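PDB 6DR3: penicillin-binding protein activator LpoA from Escherichia coli, which regulates peptidoglycan synthesis as an outer-membrane lipoprotein, being essential for the function of penicillin-binding protein 1A and stimulating its transpeptidase activity in vitro. Local coordinates for residues 52-57 / 77-82; 4-9 / 37-42; 68-73 / 99-104; 124-129 / 170-175. All coordinates share one frame; numbering follows the deposited sequence.

Overall arrangement
The chain is the amino-terminal domain of LpoA, an all-helical piece with TPR-like motifs, and the four contacts sample its elongated body. Interactions 1, 2 and 3 cluster together, with centres 13 to 16 Å apart. Interactions 1 and 3 both use helix 66-82, and F57 CZ meets K72 CE at 3.6 Å. Interaction 2 touches interaction 1 through a probable hydrogen bond of 3.0 Å between Q37 NE2 and L56 O, and interaction 3 where L38 packs on Q68. Interaction 4 stands apart: its centre is about 30 Å from that of interaction 1, on the opposite side of the chain's centre, and its nearest atoms are about 11 Å away.

Interaction 1: residues 52-57 / 77-82; sequences QAVELF and VEIKLA
I79 places CG1 beside its own backbone N (chi1 -72°) and runs on extended through chi2, which carries CD1 across to 52-57, while F57 sets CG anti to its backbone N (chi1 178°) and swings its ring to meet that methyl. I79 CD1 lies 3.6 Å from F57 CD2 and 3.7 Å from F57 CB, coming to the ring obliquely, so it rests where the phenyl joins its stem. The other branch of I79 makes a separate contact: CG2 meets CG2 of V54 at 3.6 Å. Two beta-branched residues thus touch close to their backbones, where a methyl sits only one bond out from CB. V54 and I79 are also the nearest pair along the backbone, their CA atoms 7.0 Å apart. The helices here, 50-58 and 66-82, run closer to antiparallel than to parallel, at 146°, with axes 10.6 Å apart, consistent with the helix-turn-helix packing of TPR-like motifs. A53 contributes mainly through its main chain: its O lies 4.1 Å from I79 CD1, and that same O already accepts the helical hydrogen bond from F57 N. Its small methyl suits a place between helices, for A53 also packs on L44 and V45 of helix 30-47, and I79 reaches V45 as well. Isoleucine therefore fits a three-helix junction, with one branch for V54 and a longer one for F57. No hydrogen bond crosses between the segments. On another side of helix 66-82, E78 forms a salt bridge with R108.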
loop_
_atom_site.group_PDB
_atom_site.type_symbol
_atom_site.label_atom_id
_atom_site.label_comp_id
_atom_site.label_asym_id
_atom_site.label_seq_id
_atom_site.Cartn_x
_atom_site.Cartn_y
_atom_site.Cartn_z
ATOM N N GLN A 52 -12.842 4.757 18.961
ATOM C CA GLN A 52 -14.156 4.823 18.331
ATOM C C GLN A 52 -14.263 3.862 17.154
ATOM O O GLN A 52 -15.342 3.312 16.904
ATOM C CB GLN A 52 -14.460 6.255 17.888
ATOM C CG GLN A 52 -14.833 7.177 19.042
ATOM C CD GLN A 52 -15.401 8.505 18.579
ATOM O OE1 GLN A 52 -14.987 9.051 17.558
ATOM N NE2 GLN A 52 -16.359 9.030 19.333
ATOM N N ALA A 53 -13.167 3.640 16.423
ATOM C CA ALA A 53 -13.187 2.645 15.356
ATOM C C ALA A 53 -13.504 1.263 15.914
ATOM O O ALA A 53 -14.356 0.543 15.381
ATOM C CB ALA A 53 -11.847 2.634 14.619
ATOM N N VAL A 54 -12.821 0.879 16.996
ATOM C CA VAL A 54 -13.073 -0.412 17.633
ATOM C C VAL A 54 -14.533 -0.519 18.056
ATOM O O VAL A 54 -15.217 -1.501 17.747
ATOM C CB VAL A 54 -12.122 -0.607 18.830
ATOM C CG1 VAL A 54 -12.536 -1.812 19.677
ATOM C CG2 VAL A 54 -10.693 -0.773 18.346
ATOM N N GLU A 55 -15.031 0.490 18.774
ATOM C CA GLU A 55 -16.393 0.420 19.293
ATOM C C GLU A 55 -17.408 0.312 18.162
ATOM O O GLU A 55 -18.316 -0.526 18.205
ATOM C CB GLU A 55 -16.686 1.640 20.166
ATOM C CG GLU A 55 -18.122 1.714 20.668
ATOM C CD GLU A 55 -18.555 0.448 21.380
ATOM O OE1 GLU A 55 -17.680 -0.249 21.936
ATOM O OE2 GLU A 55 -19.768 0.148 21.381
ATOM N N LEU A 56 -17.270 1.153 17.135
ATOM C CA LEU A 56 -18.199 1.091 16.012
ATOM C C LEU A 56 -18.062 -0.226 15.260
ATOM O O LEU A 56 -19.051 -0.747 14.735
ATOM C CB LEU A 56 -17.965 2.275 15.074
ATOM C CG LEU A 56 -19.090 2.611 14.090
ATOM C CD1 LEU A 56 -20.399 2.921 14.817
ATOM C CD2 LEU A 56 -18.682 3.788 13.215
ATOM N N PHE A 57 -16.847 -0.776 15.204
ATOM C CA PHE A 57 -16.650 -2.111 14.649
ATOM C C PHE A 57 -17.402 -3.157 15.467
ATOM O O PHE A 57 -18.000 -4.085 14.908
ATOM C CB PHE A 57 -15.151 -2.420 14.597
ATOM C CG PHE A 57 -14.814 -3.794 14.080
ATOM C CD1 PHE A 57 -14.871 -4.899 14.913
ATOM C CD2 PHE A 57 -14.404 -3.974 12.768
ATOM C CE1 PHE A 57 -14.550 -6.160 14.442
ATOM C CE2 PHE A 57 -14.078 -5.235 12.292
ATOM C CZ PHE A 57 -14.151 -6.325 13.129
ATOM N N VAL A 77 -8.020 -5.985 10.148
ATOM C CA VAL A 77 -6.566 -5.898 10.041
ATOM C C VAL A 77 -6.096 -4.482 10.351
ATOM O O VAL A 77 -5.155 -4.276 11.126
ATOM C CB VAL A 77 -6.102 -6.347 8.643
ATOM C CG1 VAL A 77 -4.593 -6.168 8.490
ATOM C CG2 VAL A 77 -6.498 -7.795 8.388
ATOM N N GLU A 78 -6.738 -3.487 9.736
ATOM C CA GLU A 78 -6.326 -2.103 9.938
ATOM C C GLU A 78 -6.451 -1.701 11.400
ATOM O O GLU A 78 -5.619 -0.950 11.919
ATOM C CB GLU A 78 -7.158 -1.181 9.044
ATOM C CG GLU A 78 -7.012 -1.488 7.559
ATOM C CD GLU A 78 -7.848 -0.575 6.676
ATOM O OE1 GLU A 78 -8.941 -0.158 7.112
ATOM O OE2 GLU A 78 -7.410 -0.273 5.544
ATOM N N ILE A 79 -7.483 -2.200 12.087
ATOM C CA ILE A 79 -7.651 -1.891 13.505
ATOM C C ILE A 79 -6.508 -2.489 14.318
ATOM O O ILE A 79 -5.909 -1.817 15.165
ATOM C CB ILE A 79 -9.027 -2.383 13.997
ATOM C CG1 ILE A 79 -10.129 -1.492 13.417
ATOM C CG2 ILE A 79 -9.098 -2.393 15.531
ATOM C CD1 ILE A 79 -11.544 -1.986 13.677
ATOM N N LYS A 80 -6.180 -3.759 14.070
ATOM C CA LYS A 80 -5.116 -4.400 14.837
ATOM C C LYS A 80 -3.772 -3.725 14.594
ATOM O O LYS A 80 -2.949 -3.618 15.510
ATOM C CB LYS A 80 -5.045 -5.888 14.500
ATOM C CG LYS A 80 -6.186 -6.686 15.105
ATOM C CD LYS A 80 -5.936 -8.180 15.052
ATOM C CE LYS A 80 -7.093 -8.945 15.677
ATOM N NZ LYS A 80 -7.296 -8.582 17.109
ATOM N N LEU A 81 -3.526 -3.265 13.365
ATOM C CA LEU A 81 -2.308 -2.505 13.107
ATOM C C LEU A 81 -2.318 -1.188 13.873
ATOM O O LEU A 81 -1.290 -0.767 14.415
ATOM C CB LEU A 81 -2.147 -2.259 11.606
ATOM C CG LEU A 81 -1.804 -3.500 10.775
ATOM C CD1 LEU A 81 -1.943 -3.206 9.291
ATOM C CD2 LEU A 81 -0.399 -3.995 11.089
ATOM N N ALA A 82 -3.475 -0.524 13.934
ATOM C CA ALA A 82 -3.582 0.703 14.714
ATOM C C ALA A 82 -3.346 0.441 16.196
ATOM O O ALA A 82 -2.794 1.298 16.896
ATOM C CB ALA A 82 -4.953 1.345 14.499
#

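Interaction 2: residues 4-9 / 37-42; sequences DQSTAY and QLLAIR
L39 lodges its two methyls against S6 and Y9 from the helix 30-47 side. With CG beside the backbone N (chi1 -77°), the leucine fork points at the N-terminal peptide: CD1 reaches S6 CB at 3.7 Å and Y9 CB at 3.8 Å, whereas CD2 lies 3.5 Å from Y9 O. Branching lets one buried side chain serve both residues. Of its side chain, Y9 gives only CB to L39; its ring leads off elsewhere, with Q5 O and S6 CA in plane at its edge. R42 has CG anti to its backbone N (chi1 -169°) and bends at chi3 to bring its guanidinium back under L39, whose CD2 sits 3.8 Å above the plane, over the centre of one face. The same group has NH1 3.2 Å from Y9 O, while NH2 donates to M10 O. A long arginine suits this place: it can lie against L39 and still reach M10 O near the end of the short helix 7-11. At the start of that helix, T7 OG1 donates to D4 OD1 at 2.8 Å, on the anti lone pair. S6, at the N-cap position, makes no capping bond with its side chain. The contact packs an N-terminal type I beta turn (D4 to T7) and short helix 7-11 against helix 30-47 in a domain of TPR-like motifs.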
loop_
_atom_site.group_PDB
_atom_site.type_symbol
_atom_site.label_atom_id
_atom_site.label_comp_id
_atom_site.label_asym_id
_atom_site.label_seq_id
_atom_site.Cartn_x
_atom_site.Cartn_y
_atom_site.Cartn_z
ATOM N N ASP A 4 -25.775 2.969 -4.799
ATOM C CA ASP A 4 -26.464 3.455 -3.615
ATOM C C ASP A 4 -25.764 4.719 -3.116
ATOM O O ASP A 4 -24.870 5.262 -3.773
ATOM C CB ASP A 4 -26.515 2.363 -2.543
ATOM C CG ASP A 4 -25.211 2.225 -1.786
ATOM O OD1 ASP A 4 -24.143 2.269 -2.429
ATOM O OD2 ASP A 4 -25.257 2.077 -0.546
ATOM N N GLN A 5 -26.168 5.180 -1.929
ATOM C CA GLN A 5 -25.698 6.468 -1.427
ATOM C C GLN A 5 -24.180 6.527 -1.316
ATOM O O GLN A 5 -23.596 7.606 -1.457
ATOM C CB GLN A 5 -26.317 6.756 -0.058
ATOM C CG GLN A 5 -27.803 7.035 -0.073
ATOM C CD GLN A 5 -28.359 7.234 1.325
ATOM O OE1 GLN A 5 -27.606 7.376 2.290
ATOM N NE2 GLN A 5 -29.682 7.238 1.442
ATOM N N SER A 6 -23.522 5.393 -1.059
ATOM C CA SER A 6 -22.123 5.397 -0.640
ATOM C C SER A 6 -21.206 4.601 -1.565
ATOM O O SER A 6 -20.083 4.274 -1.171
ATOM C CB SER A 6 -22.009 4.855 0.786
ATOM O OG SER A 6 -22.502 3.528 0.862
ATOM N N THR A 7 -21.637 4.308 -2.794
ATOM C CA THR A 7 -20.853 3.450 -3.680
ATOM C C THR A 7 -19.424 3.964 -3.848
ATOM O O THR A 7 -18.456 3.249 -3.567
ATOM C CB THR A 7 -21.551 3.338 -5.038
ATOM O OG1 THR A 7 -22.839 2.742 -4.857
ATOM C CG2 THR A 7 -20.739 2.486 -6.008
ATOM N N ALA A 8 -19.276 5.206 -4.321
ATOM C CA ALA A 8 -17.947 5.729 -4.635
ATOM C C ALA A 8 -17.021 5.665 -3.427
ATOM O O ALA A 8 -15.855 5.274 -3.552
ATOM C CB ALA A 8 -18.050 7.168 -5.141
ATOM N N TYR A 9 -17.515 6.055 -2.252
ATOM C CA TYR A 9 -16.681 6.017 -1.056
ATOM C C TYR A 9 -16.296 4.583 -0.716
ATOM O O TYR A 9 -15.126 4.290 -0.440
ATOM C CB TYR A 9 -17.410 6.676 0.116
ATOM C CG TYR A 9 -18.136 7.950 -0.256
ATOM C CD1 TYR A 9 -17.448 9.142 -0.440
ATOM C CD2 TYR A 9 -19.513 7.957 -0.424
ATOM C CE1 TYR A 9 -18.112 10.306 -0.784
ATOM C CE2 TYR A 9 -20.187 9.112 -0.766
ATOM C CZ TYR A 9 -19.484 10.283 -0.946
ATOM O OH TYR A 9 -20.157 11.433 -1.287
ATOM N N GLN A 37 -21.628 2.856 8.068
ATOM C CA GLN A 37 -20.930 2.463 9.287
ATOM C C GLN A 37 -19.561 1.877 8.970
ATOM O O GLN A 37 -18.568 2.205 9.631
ATOM C CB GLN A 37 -21.780 1.462 10.070
ATOM C CG GLN A 37 -21.188 1.053 11.405
ATOM C CD GLN A 37 -22.142 0.203 12.218
ATOM O OE1 GLN A 37 -23.293 0.002 11.832
ATOM N NE2 GLN A 37 -21.668 -0.305 13.349
ATOM N N LEU A 38 -19.486 1.008 7.959
ATOM C CA LEU A 38 -18.197 0.459 7.550
ATOM C C LEU A 38 -17.247 1.563 7.108
ATOM O O LEU A 38 -16.041 1.499 7.371
ATOM C CB LEU A 38 -18.394 -0.556 6.425
ATOM C CG LEU A 38 -19.038 -1.886 6.818
ATOM C CD1 LEU A 38 -19.485 -2.636 5.577
ATOM C CD2 LEU A 38 -18.071 -2.732 7.635
ATOM N N LEU A 39 -17.774 2.585 6.430
ATOM C CA LEU A 39 -16.930 3.686 5.978
ATOM C C LEU A 39 -16.463 4.538 7.152
ATOM O O LEU A 39 -15.308 4.981 7.184
ATOM C CB LEU A 39 -17.687 4.532 4.957
ATOM C CG LEU A 39 -17.760 3.915 3.558
ATOM C CD1 LEU A 39 -18.931 4.479 2.765
ATOM C CD2 LEU A 39 -16.452 4.158 2.822
ATOM N N ALA A 40 -17.344 4.777 8.126
ATOM C CA ALA A 40 -16.943 5.508 9.322
ATOM C C ALA A 40 -15.789 4.808 10.028
ATOM O O ALA A 40 -14.828 5.457 10.456
ATOM C CB ALA A 40 -18.133 5.662 10.269
ATOM N N ILE A 41 -15.869 3.483 10.159
ATOM C CA ILE A 41 -14.777 2.722 10.762
ATOM C C ILE A 41 -13.485 2.954 9.989
ATOM O O ILE A 41 -12.427 3.216 10.572
ATOM C CB ILE A 41 -15.139 1.226 10.818
ATOM C CG1 ILE A 41 -16.389 1.009 11.672
ATOM C CG2 ILE A 41 -13.975 0.402 11.373
ATOM C CD1 ILE A 41 -17.043 -0.339 11.463
ATOM N N ARG A 42 -13.556 2.860 8.659
ATOM C CA ARG A 42 -12.372 3.059 7.829
ATOM C C ARG A 42 -11.762 4.434 8.061
ATOM O O ARG A 42 -10.538 4.566 8.198
ATOM C CB ARG A 42 -12.739 2.877 6.354
ATOM C CG ARG A 42 -11.547 2.792 5.412
ATOM C CD ARG A 42 -11.959 3.023 3.961
ATOM N NE ARG A 42 -12.980 2.078 3.509
ATOM C CZ ARG A 42 -13.402 1.973 2.251
ATOM N NH1 ARG A 42 -12.894 2.756 1.305
ATOM N NH2 ARG A 42 -14.331 1.082 1.933
#

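Interaction 3: residues 68-73 / 99-104; sequences QRREKT and ADLEQN
A connection between helices, the turn before helix 103-117, meets the flank of helix 66-82 through R70, D100 and L101. R70 has CG beside its backbone N (chi1 -81°) and an arm that bends at chi3, so the aliphatic part leans on the turn: CD lies 3.6 Å from D100 O, and NE is 4.0 Å from it. The guanidinium stands obliquely to that oxygen, and no hydrogen bond is made across the segments. L101 adds a looser touch, its CD2 4.5 Å from R70 CD. Arginine fits such an exposed place because its methylenes can pack while its charged end lies at the surface; D100, of opposite charge, keeps OD2 6.1 Å from R70 NH1, where any attraction would be through space and probably modest. At the other end of R70, its backbone O accepts a hydrogen bond from T73 OG1 at 2.6 Å, the threonine hydroxyl turning back on its own helix, tilted 27° from the carbonyl plane. Deeper in, E71 ties the two helices together by a salt bridge to R108 and a hydrogen bond to Q105. The contact is a surface meeting of a helix flank with the connection that leads into helix 103-117, whose N-cap position is E102, in a domain of TPR-like motifs.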
loop_
_atom_site.group_PDB
_atom_site.type_symbol
_atom_site.label_atom_id
_atom_site.label_comp_id
_atom_site.label_asym_id
_atom_site.label_seq_id
_atom_site.Cartn_x
_atom_site.Cartn_y
_atom_site.Cartn_z
ATOM N N GLN A 68 -20.122 -6.831 2.444
ATOM C CA GLN A 68 -19.918 -6.129 3.707
ATOM C C GLN A 68 -19.026 -6.921 4.653
ATOM O O GLN A 68 -18.266 -6.329 5.426
ATOM C CB GLN A 68 -21.267 -5.839 4.366
ATOM C CG GLN A 68 -22.125 -4.847 3.595
ATOM C CD GLN A 68 -23.566 -4.825 4.066
ATOM O OE1 GLN A 68 -24.073 -5.812 4.593
ATOM N NE2 GLN A 68 -24.232 -3.691 3.879
ATOM N N ARG A 69 -19.100 -8.254 4.613
ATOM C CA ARG A 69 -18.264 -9.058 5.497
ATOM C C ARG A 69 -16.806 -9.023 5.060
ATOM O O ARG A 69 -15.902 -8.979 5.902
ATOM C CB ARG A 69 -18.774 -10.497 5.550
ATOM C CG ARG A 69 -18.047 -11.356 6.579
ATOM C CD ARG A 69 -18.727 -12.696 6.799
ATOM N NE ARG A 69 -20.127 -12.543 7.184
ATOM C CZ ARG A 69 -20.539 -12.158 8.389
ATOM N NH1 ARG A 69 -19.661 -11.878 9.341
ATOM N NH2 ARG A 69 -21.836 -12.048 8.641
ATOM N N ARG A 70 -16.554 -9.044 3.748
ATOM C CA ARG A 70 -15.182 -8.937 3.267
ATOM C C ARG A 70 -14.557 -7.613 3.690
ATOM O O ARG A 70 -13.392 -7.571 4.103
ATOM C CB ARG A 70 -15.141 -9.098 1.746
ATOM C CG ARG A 70 -15.185 -10.553 1.292
ATOM C CD ARG A 70 -14.918 -10.709 -0.201
ATOM N NE ARG A 70 -16.122 -10.528 -1.011
ATOM C CZ ARG A 70 -17.014 -11.486 -1.258
ATOM N NH1 ARG A 70 -16.855 -12.704 -0.752
ATOM N NH2 ARG A 70 -18.075 -11.225 -2.011
ATOM N N GLU A 71 -15.322 -6.523 3.609
ATOM C CA GLU A 71 -14.822 -5.240 4.092
ATOM C C GLU A 71 -14.568 -5.283 5.594
ATOM O O GLU A 71 -13.598 -4.695 6.083
ATOM C CB GLU A 71 -15.809 -4.126 3.741
ATOM C CG GLU A 71 -15.432 -2.754 4.278
ATOM C CD GLU A 71 -14.113 -2.248 3.725
ATOM O OE1 GLU A 71 -13.728 -2.671 2.614
ATOM O OE2 GLU A 71 -13.462 -1.426 4.404
ATOM N N LYS A 72 -15.426 -5.980 6.344
ATOM C CA LYS A 72 -15.227 -6.081 7.786
ATOM C C LYS A 72 -13.899 -6.754 8.106
ATOM O O LYS A 72 -13.147 -6.289 8.971
ATOM C CB LYS A 72 -16.382 -6.848 8.433
ATOM C CG LYS A 72 -16.243 -6.987 9.949
ATOM C CD LYS A 72 -17.334 -7.848 10.565
ATOM C CE LYS A 72 -17.083 -8.042 12.056
ATOM N NZ LYS A 72 -18.067 -8.960 12.690
ATOM N N THR A 73 -13.591 -7.857 7.419
ATOM C CA THR A 73 -12.346 -8.565 7.690
ATOM C C THR A 73 -11.141 -7.674 7.414
ATOM O O THR A 73 -10.135 -7.735 8.130
ATOM C CB THR A 73 -12.261 -9.843 6.852
ATOM O OG1 THR A 73 -12.281 -9.509 5.457
ATOM C CG2 THR A 73 -13.423 -10.780 7.170
ATOM N N ALA A 99 -7.011 -12.040 -4.271
ATOM C CA ALA A 99 -7.750 -12.080 -5.527
ATOM C C ALA A 99 -9.229 -11.784 -5.320
ATOM O O ALA A 99 -9.888 -11.261 -6.226
ATOM C CB ALA A 99 -7.572 -13.443 -6.193
ATOM N N ASP A 100 -9.765 -12.099 -4.144
ATOM C CA ASP A 100 -11.188 -11.948 -3.870
ATOM C C ASP A 100 -11.574 -10.533 -3.450
ATOM O O ASP A 100 -12.706 -10.328 -3.002
ATOM C CB ASP A 100 -11.613 -12.938 -2.781
ATOM C CG ASP A 100 -11.251 -14.369 -3.123
ATOM O OD1 ASP A 100 -10.673 -14.593 -4.209
ATOM O OD2 ASP A 100 -11.542 -15.272 -2.309
ATOM N N LEU A 101 -10.675 -9.564 -3.588
ATOM C CA LEU A 101 -10.928 -8.193 -3.174
ATOM C C LEU A 101 -10.937 -7.268 -4.385
ATOM O O LEU A 101 -10.351 -7.566 -5.429
ATOM C CB LEU A 101 -9.868 -7.722 -2.171
ATOM C CG LEU A 101 -9.552 -8.668 -1.011
ATOM C CD1 LEU A 101 -8.449 -8.086 -0.137
ATOM C CD2 LEU A 101 -10.796 -8.957 -0.184
ATOM N N GLU A 102 -11.619 -6.136 -4.234
ATOM C CA GLU A 102 -11.602 -5.106 -5.259
ATOM C C GLU A 102 -10.300 -4.312 -5.181
ATOM O O GLU A 102 -9.543 -4.407 -4.210
ATOM C CB GLU A 102 -12.808 -4.180 -5.111
ATOM C CG GLU A 102 -14.149 -4.899 -5.187
ATOM C CD GLU A 102 -15.323 -3.943 -5.252
ATOM O OE1 GLU A 102 -15.188 -2.873 -5.882
ATOM O OE2 GLU A 102 -16.381 -4.262 -4.669
ATOM N N GLN A 103 -10.044 -3.513 -6.220
ATOM C CA GLN A 103 -8.766 -2.812 -6.323
ATOM C C GLN A 103 -8.488 -1.977 -5.078
ATOM O O GLN A 103 -7.429 -2.109 -4.455
ATOM C CB GLN A 103 -8.738 -1.930 -7.573
ATOM C CG GLN A 103 -7.429 -1.159 -7.727
ATOM C CD GLN A 103 -7.291 -0.485 -9.076
ATOM O OE1 GLN A 103 -6.462 -0.877 -9.899
ATOM N NE2 GLN A 103 -8.096 0.545 -9.307
ATOM N N ASN A 104 -9.423 -1.094 -4.711
ATOM C CA ASN A 104 -9.245 -0.294 -3.502
ATOM C C ASN A 104 -8.928 -1.175 -2.302
ATOM O O ASN A 104 -8.062 -0.839 -1.487
ATOM C CB ASN A 104 -10.497 0.541 -3.229
ATOM C CG ASN A 104 -10.527 1.100 -1.813
ATOM O OD1 ASN A 104 -11.244 0.593 -0.946
ATOM N ND2 ASN A 104 -9.739 2.143 -1.572
#

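Interaction 4: residues 124-129 / 170-175; sequences DLLRAL and NILQGW
L126 and L172 form the closer-packed part of this contact, and R127 the loose one. L172 sets CG anti to its backbone N, and chi1 179° and chi2 57° together direct CD1 at L126, 4.0 Å from CB and 4.1 Å from CD1. The two leucine side chains cross at about a right angle, so one methyl of L172 bears on both the base and one tip of its partner. Both residues are buried, and a branched hydrocarbon suits this apolar place, since no hydrogen bond joins the two segments. L172 also rests on I130, one turn further along helix 123-132, and on I165 in the loop before its own helix. The contact thus joins helix 123-132 to helix 170-185 in the all-helical domain of TPR-like motifs, far apart in sequence but packed together, the closest CA pair being R127 and L172 at 7.4 Å. Toward the solvent side the fit slackens: CG of R127 comes only to 4.5 Å from the second methyl, L172 CD2. Beyond this aliphatic touch the arginine runs nearly straight through chi2 and chi3, and its polar end turns to E169, just before 170-175, with which NE forms a salt bridge. An arginine at this partly exposed position can lay methylenes against the leucine and still give its charge a partner.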
loop_
_atom_site.group_PDB
_atom_site.type_symbol
_atom_site.label_atom_id
_atom_site.label_comp_id
_atom_site.label_asym_id
_atom_site.label_seq_id
_atom_site.Cartn_x
_atom_site.Cartn_y
_atom_site.Cartn_z
ATOM N N ASP A 124 10.101 -9.448 1.232
ATOM C CA ASP A 124 8.660 -9.396 1.447
ATOM C C ASP A 124 8.132 -7.977 1.277
ATOM O O ASP A 124 7.088 -7.766 0.650
ATOM C CB ASP A 124 8.320 -9.928 2.839
ATOM C CG ASP A 124 8.914 -11.301 3.100
ATOM O OD1 ASP A 124 10.146 -11.393 3.291
ATOM O OD2 ASP A 124 8.147 -12.286 3.113
ATOM N N LEU A 125 8.843 -6.990 1.827
ATOM C CA LEU A 125 8.395 -5.605 1.704
ATOM C C LEU A 125 8.453 -5.136 0.257
ATOM O O LEU A 125 7.533 -4.462 -0.220
ATOM C CB LEU A 125 9.243 -4.694 2.593
ATOM C CG LEU A 125 8.940 -3.196 2.489
ATOM C CD1 LEU A 125 7.488 -2.901 2.852
ATOM C CD2 LEU A 125 9.884 -2.401 3.371
ATOM N N LEU A 126 9.531 -5.477 -0.453
ATOM C CA LEU A 126 9.639 -5.104 -1.860
ATOM C C LEU A 126 8.478 -5.678 -2.661
ATOM O O LEU A 126 7.849 -4.972 -3.457
ATOM C CB LEU A 126 10.979 -5.582 -2.424
ATOM C CG LEU A 126 12.225 -4.933 -1.812
ATOM C CD1 LEU A 126 13.489 -5.608 -2.316
ATOM C CD2 LEU A 126 12.268 -3.441 -2.108
ATOM N N ARG A 127 8.171 -6.960 -2.453
ATOM C CA ARG A 127 7.068 -7.584 -3.178
ATOM C C ARG A 127 5.745 -6.896 -2.871
ATOM O O ARG A 127 4.899 -6.737 -3.759
ATOM C CB ARG A 127 6.986 -9.071 -2.830
ATOM C CG ARG A 127 8.091 -9.925 -3.438
ATOM C CD ARG A 127 7.804 -11.405 -3.230
ATOM N NE ARG A 127 8.704 -12.267 -3.998
ATOM C CZ ARG A 127 9.615 -13.092 -3.479
ATOM N NH1 ARG A 127 9.778 -13.206 -2.164
ATOM N NH2 ARG A 127 10.372 -13.822 -4.289
ATOM N N ALA A 128 5.544 -6.478 -1.619
ATOM C CA ALA A 128 4.294 -5.819 -1.253
ATOM C C ALA A 128 4.185 -4.453 -1.919
ATOM O O ALA A 128 3.128 -4.094 -2.453
ATOM C CB ALA A 128 4.196 -5.690 0.267
ATOM N N LEU A 129 5.268 -3.675 -1.895
ATOM C CA LEU A 129 5.271 -2.393 -2.590
ATOM C C LEU A 129 5.048 -2.580 -4.084
ATOM O O LEU A 129 4.303 -1.815 -4.710
ATOM C CB LEU A 129 6.592 -1.667 -2.337
ATOM C CG LEU A 129 6.787 -1.111 -0.927
ATOM C CD1 LEU A 129 8.254 -0.813 -0.677
ATOM C CD2 LEU A 129 5.948 0.141 -0.733
ATOM N N ASN A 170 9.746 -9.672 -13.081
ATOM C CA ASN A 170 10.566 -8.800 -13.914
ATOM C C ASN A 170 10.656 -7.391 -13.344
ATOM O O ASN A 170 11.665 -6.707 -13.549
ATOM C CB ASN A 170 10.019 -8.752 -15.341
ATOM C CG ASN A 170 11.053 -8.260 -16.344
ATOM O OD1 ASN A 170 12.238 -8.588 -16.243
ATOM N ND2 ASN A 170 10.613 -7.464 -17.311
ATOM N N ILE A 171 9.621 -6.931 -12.642
ATOM C CA ILE A 171 9.683 -5.606 -12.031
ATOM C C ILE A 171 10.682 -5.607 -10.877
ATOM O O ILE A 171 11.523 -4.707 -10.761
ATOM C CB ILE A 171 8.283 -5.152 -11.581
ATOM C CG1 ILE A 171 7.426 -4.831 -12.814
ATOM C CG2 ILE A 171 8.373 -3.932 -10.650
ATOM C CD1 ILE A 171 5.991 -4.427 -12.506
ATOM N N LEU A 172 10.608 -6.620 -10.011
ATOM C CA LEU A 172 11.579 -6.730 -8.928
ATOM C C LEU A 172 12.990 -6.884 -9.477
ATOM O O LEU A 172 13.933 -6.269 -8.966
ATOM C CB LEU A 172 11.221 -7.907 -8.019
ATOM C CG LEU A 172 12.162 -8.164 -6.839
ATOM C CD1 LEU A 172 12.278 -6.939 -5.945
ATOM C CD2 LEU A 172 11.685 -9.367 -6.041
ATOM N N GLN A 173 13.158 -7.699 -10.522
ATOM C CA GLN A 173 14.469 -7.827 -11.145
ATOM C C GLN A 173 14.974 -6.477 -11.634
ATOM O O GLN A 173 16.152 -6.148 -11.467
ATOM C CB GLN A 173 14.410 -8.824 -12.304
ATOM C CG GLN A 173 15.772 -9.125 -12.919
ATOM C CD GLN A 173 15.688 -10.005 -14.151
ATOM O OE1 GLN A 173 14.634 -10.128 -14.774
ATOM N NE2 GLN A 173 16.808 -10.626 -14.508
ATOM N N GLY A 174 14.092 -5.680 -12.242
ATOM C CA GLY A 174 14.490 -4.352 -12.678
ATOM C C GLY A 174 14.893 -3.459 -11.522
ATOM O O GLY A 174 15.861 -2.702 -11.618
ATOM N N TRP A 175 14.155 -3.532 -10.411
ATOM C CA TRP A 175 14.511 -2.746 -9.235
ATOM C C TRP A 175 15.874 -3.154 -8.695
ATOM O O TRP A 175 16.689 -2.298 -8.335
ATOM C CB TRP A 175 13.447 -2.902 -8.150
ATOM C CG TRP A 175 12.259 -2.003 -8.317
ATOM C CD1 TRP A 175 10.963 -2.384 -8.520
ATOM C CD2 TRP A 175 12.256 -0.571 -8.292
ATOM N NE1 TRP A 175 10.155 -1.278 -8.620
ATOM C CE2 TRP A 175 10.923 -0.152 -8.483
ATOM C CE3 TRP A 175 13.249 0.398 -8.124
ATOM C CZ2 TRP A 175 10.560 1.192 -8.513
ATOM C CZ3 TRP A 175 12.885 1.733 -8.154
ATOM C CH2 TRP A 175 11.554 2.117 -8.347
#